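Side-chain contacts in DNA repair protein RecO (Deinococcus radiodurans, PDB 1U5K), which is probably involved in DNA repair and in recombination by the RecF pathway, and binds a zinc ion: residues Y89-L94 with D128-A133; F113-A118 with S137-G142; I13-R16 with D22-V25; A213-L218 with Q234-G239; D160-D165 with F189-V194. All coordinates share one frame; numbering follows the deposited sequence.

Contact 1 (Y89-L94 with D128-A133)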
# COMPACT_ATOMS: atom_id res chain seq x y z
N TYR A 89 15.73 -1.24 9.56
CA TYR A 89 14.58 -0.38 9.42
C TYR A 89 13.47 -1.08 8.63
O TYR A 89 12.32 -1.05 9.06
CB TYR A 89 14.96 0.94 8.75
CG TYR A 89 13.87 1.98 8.77
CD1 TYR A 89 13.89 3.01 9.69
CD2 TYR A 89 12.84 1.96 7.82
CE1 TYR A 89 12.90 3.98 9.70
CE2 TYR A 89 11.85 2.93 7.81
CZ TYR A 89 11.91 3.95 8.75
OH TYR A 89 10.94 4.93 8.79
N ALA A 90 13.82 -1.72 7.53
CA ALA A 90 12.88 -2.36 6.63
C ALA A 90 12.08 -3.45 7.34
O ALA A 90 10.88 -3.54 7.13
CB ALA A 90 13.58 -2.91 5.38
N PHE A 91 12.74 -4.25 8.17
CA PHE A 91 12.08 -5.31 8.92
C PHE A 91 11.27 -4.78 10.11
O PHE A 91 10.19 -5.31 10.35
CB PHE A 91 13.06 -6.44 9.27
CG PHE A 91 13.41 -7.31 8.08
CD1 PHE A 91 14.69 -7.31 7.56
CD2 PHE A 91 12.43 -8.07 7.45
CE1 PHE A 91 14.99 -8.05 6.40
CE2 PHE A 91 12.74 -8.84 6.34
CZ PHE A 91 14.02 -8.82 5.79
N ALA A 92 11.75 -3.75 10.81
CA ALA A 92 10.97 -3.07 11.84
C ALA A 92 9.67 -2.55 11.22
O ALA A 92 8.60 -2.69 11.80
CB ALA A 92 11.75 -1.90 12.49
N HIS A 93 9.78 -1.95 10.04
CA HIS A 93 8.65 -1.36 9.34
C HIS A 93 7.63 -2.42 8.92
O HIS A 93 6.43 -2.22 9.08
CB HIS A 93 9.23 -0.62 8.15
CG HIS A 93 8.31 0.33 7.46
ND1 HIS A 93 7.25 0.96 8.09
CD2 HIS A 93 8.33 0.81 6.19
CE1 HIS A 93 6.66 1.77 7.23
NE2 HIS A 93 7.28 1.67 6.07
N LEU A 94 8.10 -3.55 8.42
CA LEU A 94 7.25 -4.70 8.15
C LEU A 94 6.50 -5.15 9.41
O LEU A 94 5.29 -5.34 9.35
CB LEU A 94 8.05 -5.83 7.51
CG LEU A 94 7.38 -7.19 7.31
CD1 LEU A 94 6.12 -7.05 6.49
CD2 LEU A 94 8.37 -8.10 6.62
N ASP A 128 20.31 -11.92 11.82
CA ASP A 128 19.44 -12.27 10.71
C ASP A 128 18.04 -11.69 10.97
O ASP A 128 17.13 -12.37 11.46
CB ASP A 128 19.42 -13.80 10.62
CG ASP A 128 18.76 -14.32 9.38
OD1 ASP A 128 18.08 -13.57 8.64
OD2 ASP A 128 18.88 -15.53 9.09
N PRO A 129 17.88 -10.39 10.71
CA PRO A 129 16.59 -9.75 10.99
C PRO A 129 15.45 -10.29 10.14
O PRO A 129 14.35 -10.32 10.69
CB PRO A 129 16.86 -8.26 10.81
CG PRO A 129 18.01 -8.23 9.93
CD PRO A 129 18.89 -9.41 10.27
N GLU A 130 15.68 -10.77 8.92
CA GLU A 130 14.61 -11.40 8.15
C GLU A 130 14.04 -12.57 8.95
O GLU A 130 12.82 -12.74 9.01
CB GLU A 130 15.05 -11.89 6.77
CG GLU A 130 13.87 -12.46 6.00
CD GLU A 130 14.22 -13.17 4.71
OE1 GLU A 130 15.40 -13.52 4.59
OE2 GLU A 130 13.36 -13.36 3.82
N TRP A 131 14.92 -13.36 9.56
CA TRP A 131 14.50 -14.55 10.28
C TRP A 131 13.72 -14.16 11.54
O TRP A 131 12.73 -14.81 11.91
CB TRP A 131 15.65 -15.51 10.62
CG TRP A 131 15.15 -16.78 11.21
CD1 TRP A 131 15.41 -17.26 12.46
CD2 TRP A 131 14.26 -17.73 10.60
NE1 TRP A 131 14.74 -18.44 12.66
CE2 TRP A 131 14.03 -18.76 11.54
CE3 TRP A 131 13.64 -17.82 9.35
CZ2 TRP A 131 13.20 -19.85 11.28
CZ3 TRP A 131 12.79 -18.87 9.11
CH2 TRP A 131 12.61 -19.89 10.05
N VAL A 132 14.16 -13.10 12.22
CA VAL A 132 13.40 -12.59 13.36
C VAL A 132 11.97 -12.26 12.89
O VAL A 132 10.99 -12.65 13.53
CB VAL A 132 14.07 -11.37 14.00
CG1 VAL A 132 13.28 -10.81 15.16
CG2 VAL A 132 15.47 -11.71 14.51
N ALA A 133 11.85 -11.56 11.77
CA ALA A 133 10.54 -11.13 11.30
C ALA A 133 9.65 -12.29 10.88
O ALA A 133 8.47 -12.28 11.21
CB ALA A 133 10.67 -10.10 10.18
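The ring of Phe91 lies against the first turn of helix 129-141. One ring face takes Glu130 CA and the carbonyl carbon of Pro129. Glu130 CA stands 3.7 Å from the ring centroid, 16° off the ring normal, which makes a CH-pi contact over the face. Phe91 CZ comes still nearer to Glu130 CB, at 3.4 Å. This is the tight part. Phe91 CG lies anti to the carbonyl carbon (chi1 -74°), which carries the ring out from helix 86-102 toward its partner. The looser side is at Pro129 and Ala133, whose side chains touch the ring at longer range. Pro129 CB sits 4.0 Å from Phe91 CD1. Ala133 CB approaches Phe91 CD2 obliquely at 3.8 Å. Phe91 and Glu130 are partly exposed. The Glu130 carboxylate is bound elsewhere, by Arg211 in a salt bridge and by Trp215 NE1. An alanine in place of Phe91 would probably open a gap over the Glu130 backbone and leave Pro129 and Ala133 without this apolar partner. Asp128 is the N-cap of the second helix. Its OD1 accepts a weak bond from Trp131 N at 3.3 Å. The two short helical segments run nearly parallel, at 7°, with axes 9.6 Å apart. This is plain helix packing in the RecO C-terminal family region. Helix 110-125 adjoins both through Val123, which meets Phe91 and Val132, while Trp215 of helix 211-225 touches Leu94 and Ala133.

Contact 2 (F113-A118 with S137-G142)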
# COMPACT_ATOMS: atom_id res chain seq x y z
N PHE A 113 1.52 -7.00 22.60
CA PHE A 113 2.43 -5.89 22.77
C PHE A 113 3.84 -6.38 23.09
O PHE A 113 4.83 -5.95 22.48
CB PHE A 113 2.00 -4.88 23.85
CG PHE A 113 3.05 -3.81 24.06
CD1 PHE A 113 3.19 -2.78 23.16
CD2 PHE A 113 3.98 -3.92 25.09
CE1 PHE A 113 4.20 -1.85 23.29
CE2 PHE A 113 4.99 -3.00 25.24
CZ PHE A 113 5.11 -1.97 24.35
N ASP A 114 3.93 -7.31 24.04
CA ASP A 114 5.25 -7.77 24.50
C ASP A 114 6.02 -8.49 23.39
O ASP A 114 7.23 -8.31 23.23
CB ASP A 114 5.09 -8.75 25.66
CG ASP A 114 4.74 -8.06 26.96
OD1 ASP A 114 5.06 -6.86 27.14
OD2 ASP A 114 4.15 -8.70 27.85
N LEU A 115 5.30 -9.34 22.67
CA LEU A 115 5.84 -10.03 21.51
C LEU A 115 6.23 -9.06 20.41
O LEU A 115 7.27 -9.24 19.76
CB LEU A 115 4.84 -11.02 20.94
CG LEU A 115 5.21 -12.45 20.54
CD1 LEU A 115 4.55 -12.75 19.21
CD2 LEU A 115 6.67 -12.88 20.53
N PHE A 116 5.39 -8.07 20.14
CA PHE A 116 5.76 -7.04 19.16
C PHE A 116 7.05 -6.29 19.52
O PHE A 116 7.95 -6.11 18.70
CB PHE A 116 4.61 -6.07 18.92
CG PHE A 116 4.97 -4.95 18.00
CD1 PHE A 116 5.04 -5.18 16.63
CD2 PHE A 116 5.25 -3.70 18.49
CE1 PHE A 116 5.41 -4.17 15.78
CE2 PHE A 116 5.62 -2.69 17.65
CZ PHE A 116 5.70 -2.92 16.29
N ALA A 117 7.14 -5.83 20.76
CA ALA A 117 8.31 -5.11 21.24
C ALA A 117 9.56 -5.97 21.10
O ALA A 117 10.60 -5.50 20.62
CB ALA A 117 8.11 -4.65 22.69
N ALA A 118 9.43 -7.26 21.40
CA ALA A 118 10.57 -8.18 21.29
C ALA A 118 10.99 -8.35 19.83
O ALA A 118 12.17 -8.50 19.53
CB ALA A 118 10.23 -9.54 21.89
N SER A 137 6.35 -12.78 13.08
CA SER A 137 5.09 -12.65 12.36
C SER A 137 4.21 -13.92 12.47
O SER A 137 3.02 -13.84 12.79
CB SER A 137 5.39 -12.05 10.97
OG SER A 137 5.82 -13.09 10.12
N TYR A 138 4.80 -15.10 12.36
CA TYR A 138 4.06 -16.35 12.55
C TYR A 138 3.60 -16.53 13.99
O TYR A 138 2.45 -16.91 14.26
CB TYR A 138 4.85 -17.57 12.06
CG TYR A 138 4.71 -17.91 10.60
CD1 TYR A 138 5.44 -17.23 9.64
CD2 TYR A 138 3.82 -18.90 10.17
CE1 TYR A 138 5.28 -17.53 8.31
CE2 TYR A 138 3.69 -19.24 8.83
CZ TYR A 138 4.43 -18.54 7.90
OH TYR A 138 4.36 -18.82 6.55
N LYS A 139 4.46 -16.18 14.93
CA LYS A 139 4.09 -16.22 16.33
C LYS A 139 2.91 -15.34 16.67
O LYS A 139 2.04 -15.75 17.44
CB LYS A 139 5.27 -15.89 17.26
CG LYS A 139 5.03 -16.30 18.69
CD LYS A 139 5.37 -17.76 18.99
CE LYS A 139 5.04 -18.09 20.45
NZ LYS A 139 4.88 -19.53 20.70
N LEU A 140 2.85 -14.15 16.09
CA LEU A 140 1.74 -13.25 16.34
C LEU A 140 0.41 -13.83 15.84
O LEU A 140 -0.63 -13.47 16.34
CB LEU A 140 1.96 -11.87 15.73
CG LEU A 140 3.00 -10.98 16.40
CD1 LEU A 140 3.62 -9.92 15.48
CD2 LEU A 140 2.45 -10.36 17.67
N LEU A 141 0.42 -14.70 14.83
CA LEU A 141 -0.80 -15.38 14.42
C LEU A 141 -1.54 -16.07 15.56
O LEU A 141 -2.78 -16.11 15.58
CB LEU A 141 -0.54 -16.39 13.30
CG LEU A 141 0.17 -15.93 12.03
CD1 LEU A 141 0.45 -17.10 11.09
CD2 LEU A 141 -0.72 -14.93 11.34
N GLY A 142 -0.79 -16.64 16.50
CA GLY A 142 -1.37 -17.28 17.66
C GLY A 142 -2.08 -16.37 18.64
O GLY A 142 -2.82 -16.86 19.48
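Leu115 overlaps Leu140 and the root of Lys139 with one methyl, CD1. Leu115 CD1 lies 3.5 Å from Leu140 CD2. The same Leu115 methyl is 3.6 Å from Lys139 CG. The two leucine side chains run alongside each other, pointing opposite ways, and Leu115 CB also approaches Leu140 CD2, at 4.1 Å. Leu115 meets the lysine chain roughly crosswise. The Lys139 chain leaves with CG anti to the backbone N (chi1 -164°) and then bends at chi2 (85°). Its methylenes meet the leucine, and its ammonium leads away to the backbone oxygens of Val194 and Arg196. Phe116 contributes at the margin and also packs on Ile11 and Ile13 of strand 5-17. The contact joins helices 110-125 and 129-141, consecutive in the chain. Their short segments are almost exactly antiparallel, at 177°, with axes 10.4 Å apart. They form part of a helical hairpin. Leu140 also touches Leu102 of helix 86-102, so three helices meet at this leucine. Across the two segments the chemistry is apolar. The lysine joins in through its carbon chain, and its charge is kept apart from the leucines.

Contact 3 (I13-R16 with D22-V25); sequences IRRR and DIIV
A beta hairpin of strands 5-17 and 23-29 holds this contact, in the OB-fold region at the N terminus. Arg16 and Ile24 form an antiparallel hydrogen-bonded pair. Arg16 N donates to Ile24 O at 2.8 Å, and Ile24 N returns a bond to Arg16 O at 2.9 Å. Both are nearly straight, with N-H...O angles of 169° and 165°, and lie in the carbonyl plane. Next along, Arg15 and Val25 are a non-hydrogen-bonded pair. There Val25 CA sits 3.2 Å from Arg14 O in a CA-H...O contact. Ile13 and Arg14 both face Thr26, a classic beta bulge. On the face of Arg15 and Val25, the extended Arg15 chain crosses Ile23. Ile23 CG2 lies 3.9 Å from Arg15 NH1, over one face of the guanidinium and toward its rim. Arg15 NH1 bonds to the oxygens of Ser47 and Leu50. On the other face, Arg16 CB meets Ile24 CB at 4.2 Å. The Arg16 chain then bends at chi2 (68°) and chi3 and leads away, to a salt bridge with Glu87 of the second subunit. Backbone bonds thus set the register, while the guanidinium groups find polar partners outside the hairpin, carbonyls for Arg15 and a carboxylate for Arg16.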
# COMPACT_ATOMS: atom_id res chain seq x y z
N ILE A 13 4.18 3.24 15.64
CA ILE A 13 4.20 2.43 14.43
C ILE A 13 3.90 3.19 13.14
O ILE A 13 4.17 2.69 12.04
CB ILE A 13 3.35 1.17 14.56
CG1 ILE A 13 1.86 1.49 14.75
CG2 ILE A 13 3.92 0.30 15.66
CD1 ILE A 13 0.92 0.40 14.31
N ARG A 14 3.35 4.40 13.26
CA ARG A 14 3.08 5.25 12.12
C ARG A 14 3.07 6.71 12.58
O ARG A 14 2.54 7.01 13.66
CB ARG A 14 1.74 4.91 11.44
CG ARG A 14 1.71 5.30 9.97
CD ARG A 14 0.48 4.83 9.17
NE ARG A 14 0.34 3.37 9.16
CZ ARG A 14 -0.52 2.69 9.91
NH1 ARG A 14 -1.38 3.30 10.71
NH2 ARG A 14 -0.55 1.37 9.83
N ARG A 15 3.61 7.58 11.75
CA ARG A 15 3.69 9.03 11.97
C ARG A 15 3.24 9.72 10.69
O ARG A 15 3.75 9.40 9.62
CB ARG A 15 5.12 9.41 12.34
CG ARG A 15 5.47 10.87 12.26
CD ARG A 15 6.93 11.16 12.56
NE ARG A 15 7.23 12.58 12.34
CZ ARG A 15 7.46 13.45 13.31
NH1 ARG A 15 7.43 13.06 14.57
NH2 ARG A 15 7.73 14.72 13.03
N ARG A 16 2.21 10.55 10.80
CA ARG A 16 1.75 11.44 9.74
C ARG A 16 1.97 12.89 10.15
O ARG A 16 1.53 13.32 11.21
CB ARG A 16 0.27 11.18 9.45
CG ARG A 16 -0.36 12.14 8.44
CD ARG A 16 0.18 11.99 7.02
NE ARG A 16 -0.32 10.74 6.45
CZ ARG A 16 -1.52 10.61 5.89
NH1 ARG A 16 -2.33 11.65 5.77
NH2 ARG A 16 -1.90 9.43 5.43
N ASP A 22 0.51 19.40 12.44
CA ASP A 22 0.20 18.43 13.48
C ASP A 22 0.91 17.10 13.19
O ASP A 22 1.27 16.80 12.05
CB ASP A 22 -1.31 18.20 13.58
CG ASP A 22 -2.10 19.49 13.75
OD1 ASP A 22 -1.64 20.41 14.46
OD2 ASP A 22 -3.21 19.67 13.20
N ILE A 23 1.10 16.30 14.23
CA ILE A 23 1.67 14.96 14.09
C ILE A 23 0.65 13.96 14.59
O ILE A 23 0.23 14.04 15.74
CB ILE A 23 2.98 14.79 14.86
CG1 ILE A 23 4.02 15.84 14.47
CG2 ILE A 23 3.55 13.40 14.63
CD1 ILE A 23 5.08 16.03 15.53
N ILE A 24 0.18 13.08 13.71
CA ILE A 24 -0.78 12.04 14.04
C ILE A 24 -0.00 10.73 14.13
O ILE A 24 0.68 10.32 13.19
CB ILE A 24 -1.87 11.94 12.97
CG1 ILE A 24 -2.73 13.21 12.91
CG2 ILE A 24 -2.72 10.71 13.21
CD1 ILE A 24 -3.81 13.14 11.84
N VAL A 25 -0.11 10.07 15.28
CA VAL A 25 0.63 8.84 15.49
C VAL A 25 -0.29 7.70 15.84
O VAL A 25 -1.34 7.88 16.46
CB VAL A 25 1.68 8.93 16.59
CG1 VAL A 25 2.90 9.66 16.07
CG2 VAL A 25 1.12 9.56 17.85

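Contact 4 (A213-L218 with Q234-G239)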
# COMPACT_ATOMS: atom_id res chain seq x y z
N ALA A 213 8.82 -19.11 0.14
CA ALA A 213 7.68 -19.98 0.42
C ALA A 213 6.96 -19.63 1.72
O ALA A 213 5.72 -19.59 1.77
CB ALA A 213 8.12 -21.42 0.45
N LEU A 214 7.74 -19.38 2.76
CA LEU A 214 7.23 -18.95 4.06
C LEU A 214 6.53 -17.59 4.03
O LEU A 214 5.46 -17.45 4.63
CB LEU A 214 8.33 -18.96 5.11
CG LEU A 214 8.95 -20.33 5.39
CD1 LEU A 214 10.06 -20.20 6.43
CD2 LEU A 214 7.86 -21.25 5.90
N TRP A 215 7.11 -16.62 3.33
CA TRP A 215 6.50 -15.31 3.19
C TRP A 215 5.20 -15.43 2.42
O TRP A 215 4.21 -14.80 2.76
CB TRP A 215 7.40 -14.28 2.50
CG TRP A 215 8.47 -13.76 3.39
CD1 TRP A 215 9.81 -13.93 3.21
CD2 TRP A 215 8.31 -13.04 4.62
NE1 TRP A 215 10.50 -13.34 4.23
CE2 TRP A 215 9.60 -12.78 5.11
CE3 TRP A 215 7.21 -12.59 5.36
CZ2 TRP A 215 9.83 -12.10 6.30
CZ3 TRP A 215 7.44 -11.91 6.55
CH2 TRP A 215 8.74 -11.69 7.03
N ARG A 216 5.20 -16.27 1.38
CA ARG A 216 4.03 -16.40 0.52
C ARG A 216 2.85 -17.00 1.26
O ARG A 216 1.72 -16.52 1.14
CB ARG A 216 4.35 -17.17 -0.76
CG ARG A 216 5.03 -16.31 -1.82
CD ARG A 216 4.96 -16.86 -3.24
NE ARG A 216 5.50 -18.22 -3.26
CZ ARG A 216 6.78 -18.51 -3.41
NH1 ARG A 216 7.68 -17.56 -3.61
NH2 ARG A 216 7.16 -19.78 -3.38
N ALA A 217 3.12 -18.02 2.06
CA ALA A 217 2.08 -18.71 2.79
C ALA A 217 1.45 -17.76 3.81
O ALA A 217 0.23 -17.69 3.93
CB ALA A 217 2.65 -19.92 3.45
N LEU A 218 2.32 -17.00 4.48
CA LEU A 218 1.89 -16.00 5.45
C LEU A 218 0.96 -14.97 4.80
O LEU A 218 -0.10 -14.70 5.37
CB LEU A 218 3.10 -15.33 6.11
CG LEU A 218 2.79 -14.22 7.11
CD1 LEU A 218 2.15 -14.83 8.31
CD2 LEU A 218 4.04 -13.40 7.45
N GLN A 234 3.64 -4.73 0.76
CA GLN A 234 4.67 -3.89 0.15
C GLN A 234 6.06 -4.07 0.78
O GLN A 234 7.10 -3.84 0.15
CB GLN A 234 4.22 -2.44 0.28
CG GLN A 234 3.00 -2.07 -0.52
CD GLN A 234 3.20 -2.41 -1.99
OE1 GLN A 234 4.08 -1.86 -2.65
NE2 GLN A 234 2.44 -3.38 -2.47
N LEU A 235 6.09 -4.47 2.04
CA LEU A 235 7.34 -4.61 2.75
C LEU A 235 7.92 -6.02 2.87
O LEU A 235 8.99 -6.20 3.44
CB LEU A 235 7.20 -3.99 4.14
CG LEU A 235 6.71 -2.55 4.13
CD1 LEU A 235 6.45 -2.07 5.54
CD2 LEU A 235 7.61 -1.60 3.35
N VAL A 236 7.23 -7.02 2.32
CA VAL A 236 7.76 -8.39 2.37
C VAL A 236 8.97 -8.46 1.44
O VAL A 236 8.92 -7.84 0.38
CB VAL A 236 6.65 -9.38 1.98
CG1 VAL A 236 7.19 -10.79 1.84
CG2 VAL A 236 5.56 -9.36 3.02
N PRO A 237 10.08 -9.10 1.81
CA PRO A 237 11.27 -9.11 0.94
C PRO A 237 10.91 -9.49 -0.50
O PRO A 237 10.21 -10.48 -0.69
CB PRO A 237 12.16 -10.20 1.53
CG PRO A 237 11.79 -10.25 2.98
CD PRO A 237 10.33 -9.85 3.05
N SER A 238 11.36 -8.68 -1.45
CA SER A 238 10.96 -8.76 -2.85
C SER A 238 12.05 -8.35 -3.85
O SER A 238 11.75 -8.06 -5.01
CB SER A 238 9.74 -7.86 -3.06
OG SER A 238 8.76 -8.16 -2.08
N GLY A 239 13.30 -8.35 -3.39
CA GLY A 239 14.44 -7.93 -4.19
C GLY A 239 15.32 -6.90 -3.50
O GLY A 239 14.88 -6.17 -2.62
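With CG anti to the carbonyl carbon (chi1 -76°), Trp215 sets its indole toward Val236 and Pro237. Val236 CG1 lies anti to its own backbone N (chi1 173°), which points this methyl at the root of the indole. Val236 CG1 is 3.6 Å from Trp215 CB and equally near CG. Pro237 takes the other end of the five-membered ring. Its CD stands 3.8 Å from the centroid of that ring, 19° off the normal, a CH-pi contact over the face. Pro237 CG lies 3.6 Å from Trp215 NE1. Pro237 thus lies over the face, while Val236 CG1 comes in obliquely. Here the loop that follows helix 211-225 folds back over that helix. Trp215 NE1 donates to Glu130 OE2 of helix 129-141, which helps fix the rotation of the indole. A leucine in place of Trp215 would probably uncover Pro237 and leave the Glu130 carboxylate without this N-H. Leu94 of helix 86-102 and Leu134 of helix 129-141 also pack on the tryptophan. Ser238 and Leu235 reach the second subunit, meeting its Ser49 and Ala84.

Contact 5 (D160-D165 with F189-V194)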
# COMPACT_ATOMS: atom_id res chain seq x y z
N ASP A 160 -2.14 -34.54 8.50
CA ASP A 160 -0.74 -34.24 8.20
C ASP A 160 -0.43 -33.86 6.75
O ASP A 160 0.50 -34.40 6.18
CB ASP A 160 0.11 -35.44 8.61
CG ASP A 160 -0.14 -35.84 10.04
OD1 ASP A 160 -0.14 -34.92 10.87
OD2 ASP A 160 -0.40 -37.00 10.41
N PRO A 161 -1.13 -32.88 6.19
CA PRO A 161 -0.88 -32.44 4.82
C PRO A 161 0.51 -31.82 4.68
O PRO A 161 1.00 -31.16 5.59
CB PRO A 161 -1.96 -31.37 4.61
CG PRO A 161 -2.25 -30.82 5.96
CD PRO A 161 -2.08 -32.00 6.88
N GLU A 162 1.11 -31.99 3.51
CA GLU A 162 2.47 -31.53 3.29
C GLU A 162 2.60 -30.53 2.15
O GLU A 162 3.71 -30.14 1.80
CB GLU A 162 3.35 -32.75 2.99
CG GLU A 162 3.39 -33.79 4.09
CD GLU A 162 4.40 -34.89 3.82
OE1 GLU A 162 4.69 -35.19 2.64
OE2 GLU A 162 4.95 -35.44 4.81
N HIS A 163 1.48 -30.14 1.55
CA HIS A 163 1.57 -29.35 0.33
C HIS A 163 1.01 -27.94 0.48
O HIS A 163 0.11 -27.71 1.31
CB HIS A 163 0.85 -30.03 -0.83
CG HIS A 163 1.39 -31.39 -1.17
ND1 HIS A 163 1.89 -31.67 -2.42
CD2 HIS A 163 1.45 -32.54 -0.47
CE1 HIS A 163 2.28 -32.94 -2.46
NE2 HIS A 163 2.02 -33.49 -1.29
N PRO A 164 1.48 -27.04 -0.38
CA PRO A 164 0.98 -25.66 -0.42
C PRO A 164 -0.50 -25.61 -0.75
O PRO A 164 -0.99 -26.47 -1.48
CB PRO A 164 1.78 -25.02 -1.56
CG PRO A 164 2.95 -25.89 -1.78
CD PRO A 164 2.51 -27.27 -1.41
N ASP A 165 -1.19 -24.60 -0.20
CA ASP A 165 -2.60 -24.31 -0.40
C ASP A 165 -2.66 -22.92 -1.04
O ASP A 165 -2.68 -21.93 -0.32
CB ASP A 165 -3.28 -24.29 0.98
CG ASP A 165 -4.69 -23.82 0.91
OD1 ASP A 165 -5.22 -23.80 -0.22
OD2 ASP A 165 -5.33 -23.45 1.93
N PHE A 189 8.71 -25.79 10.17
CA PHE A 189 8.40 -24.43 10.58
C PHE A 189 6.90 -24.17 10.59
O PHE A 189 6.34 -23.74 11.59
CB PHE A 189 9.09 -23.41 9.69
CG PHE A 189 8.82 -21.99 10.11
CD1 PHE A 189 9.56 -21.41 11.12
CD2 PHE A 189 7.78 -21.28 9.53
CE1 PHE A 189 9.30 -20.11 11.49
CE2 PHE A 189 7.50 -19.98 9.92
CZ PHE A 189 8.29 -19.39 10.87
N LEU A 190 6.25 -24.45 9.47
CA LEU A 190 4.82 -24.20 9.34
C LEU A 190 4.01 -24.91 10.41
O LEU A 190 3.08 -24.31 10.95
CB LEU A 190 4.36 -24.58 7.94
CG LEU A 190 4.85 -23.71 6.80
CD1 LEU A 190 4.34 -24.25 5.50
CD2 LEU A 190 4.54 -22.24 6.92
N ARG A 191 4.38 -26.14 10.78
CA ARG A 191 3.63 -26.94 11.73
C ARG A 191 3.80 -26.52 13.18
O ARG A 191 2.93 -26.76 14.02
CB ARG A 191 3.98 -28.42 11.58
CG ARG A 191 3.47 -29.05 10.30
CD ARG A 191 3.98 -30.48 10.13
NE ARG A 191 3.35 -31.20 9.04
CZ ARG A 191 3.87 -32.26 8.43
NH1 ARG A 191 5.05 -32.74 8.77
NH2 ARG A 191 3.18 -32.85 7.47
N HIS A 192 4.90 -25.85 13.48
CA HIS A 192 5.28 -25.61 14.86
C HIS A 192 5.56 -24.15 15.20
O HIS A 192 5.66 -23.83 16.38
CB HIS A 192 6.50 -26.47 15.15
CG HIS A 192 6.22 -27.93 14.97
ND1 HIS A 192 5.27 -28.59 15.72
CD2 HIS A 192 6.73 -28.85 14.11
CE1 HIS A 192 5.22 -29.85 15.34
NE2 HIS A 192 6.10 -30.04 14.37
N ALA A 193 5.60 -23.26 14.22
CA ALA A 193 6.05 -21.89 14.44
C ALA A 193 5.15 -21.15 15.41
O ALA A 193 5.63 -20.37 16.24
CB ALA A 193 6.15 -21.16 13.12
N VAL A 194 3.85 -21.42 15.38
CA VAL A 194 2.93 -20.77 16.31
C VAL A 194 3.13 -21.16 17.78
O VAL A 194 3.03 -20.30 18.65
CB VAL A 194 1.49 -20.97 15.83
CG1 VAL A 194 0.48 -20.50 16.87
CG2 VAL A 194 1.30 -20.26 14.51
O HOH W 1 0.67 -31.03 8.42
O HOH W 2 6.62 -35.09 7.26
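Pro161 O is gripped by Arg191 both directly and through water. A water donates to Pro161 O at 2.9 Å and accepts from Arg191 NE at 2.8 Å. Arg191 NH2 also donates straight to Pro161 O, but this bond is weak, at 3.3 Å and 146°. The carbonyl sits at the edge of the guanidinium, near its plane. Asp160 O lies close by at the same edge, 3.4 Å from Arg191 NH2. The Arg191 chain is extended from CG to NE, with CG anti to the carbonyl carbon (chi1 -70°), and this carries the guanidinium across to the loop. Glu162 comes up obliquely. Its CG is 3.5 Å from Arg191 NH2, and the carboxylate and guanidinium planes are 43° apart. Glu162 OE2 stays 4.1 Å from Arg191 NH2, too far for a salt bridge. A second water links them instead: it donates to Glu162 OE2 and accepts from Arg191 NH1. Both waters lie in the guanidinium plane. Pro161 places the contact beside the zinc site, its side chain about 4 Å from that of Cys153, a zinc ligand with Cys156, Cys173 and Cys176. Arg191 thus ties the zinc-binding region to helix 184-192. On that helix Leu190 touches Leu171 of strand 171-172, while Phe189 packs on Val135 of helix 129-141 and Leu214 of helix 211-225.

How the contacts relate
Contact 3 comes first along the chain, in the N-terminal beta sheet. The other four lie in the helical and zinc-binding parts. Contacts 1 and 2 share helix 129-141, alternate along the chain and have centres 13 Å apart. Contact 5 follows them, and contact 4 comes last. Contact 4 lies 12 Å from contact 1, centre to centre, and touches it through Glu130 and Trp215. Tyr138 links contact 2 to contacts 4 and 5. Phe116 meets Ile13, joining contact 2 to the sheet. Contacts 3 and 5 are 37 Å apart between centres, on opposite sides of the chain's centre. The helices thus bridge the OB-fold sheet and the zinc site.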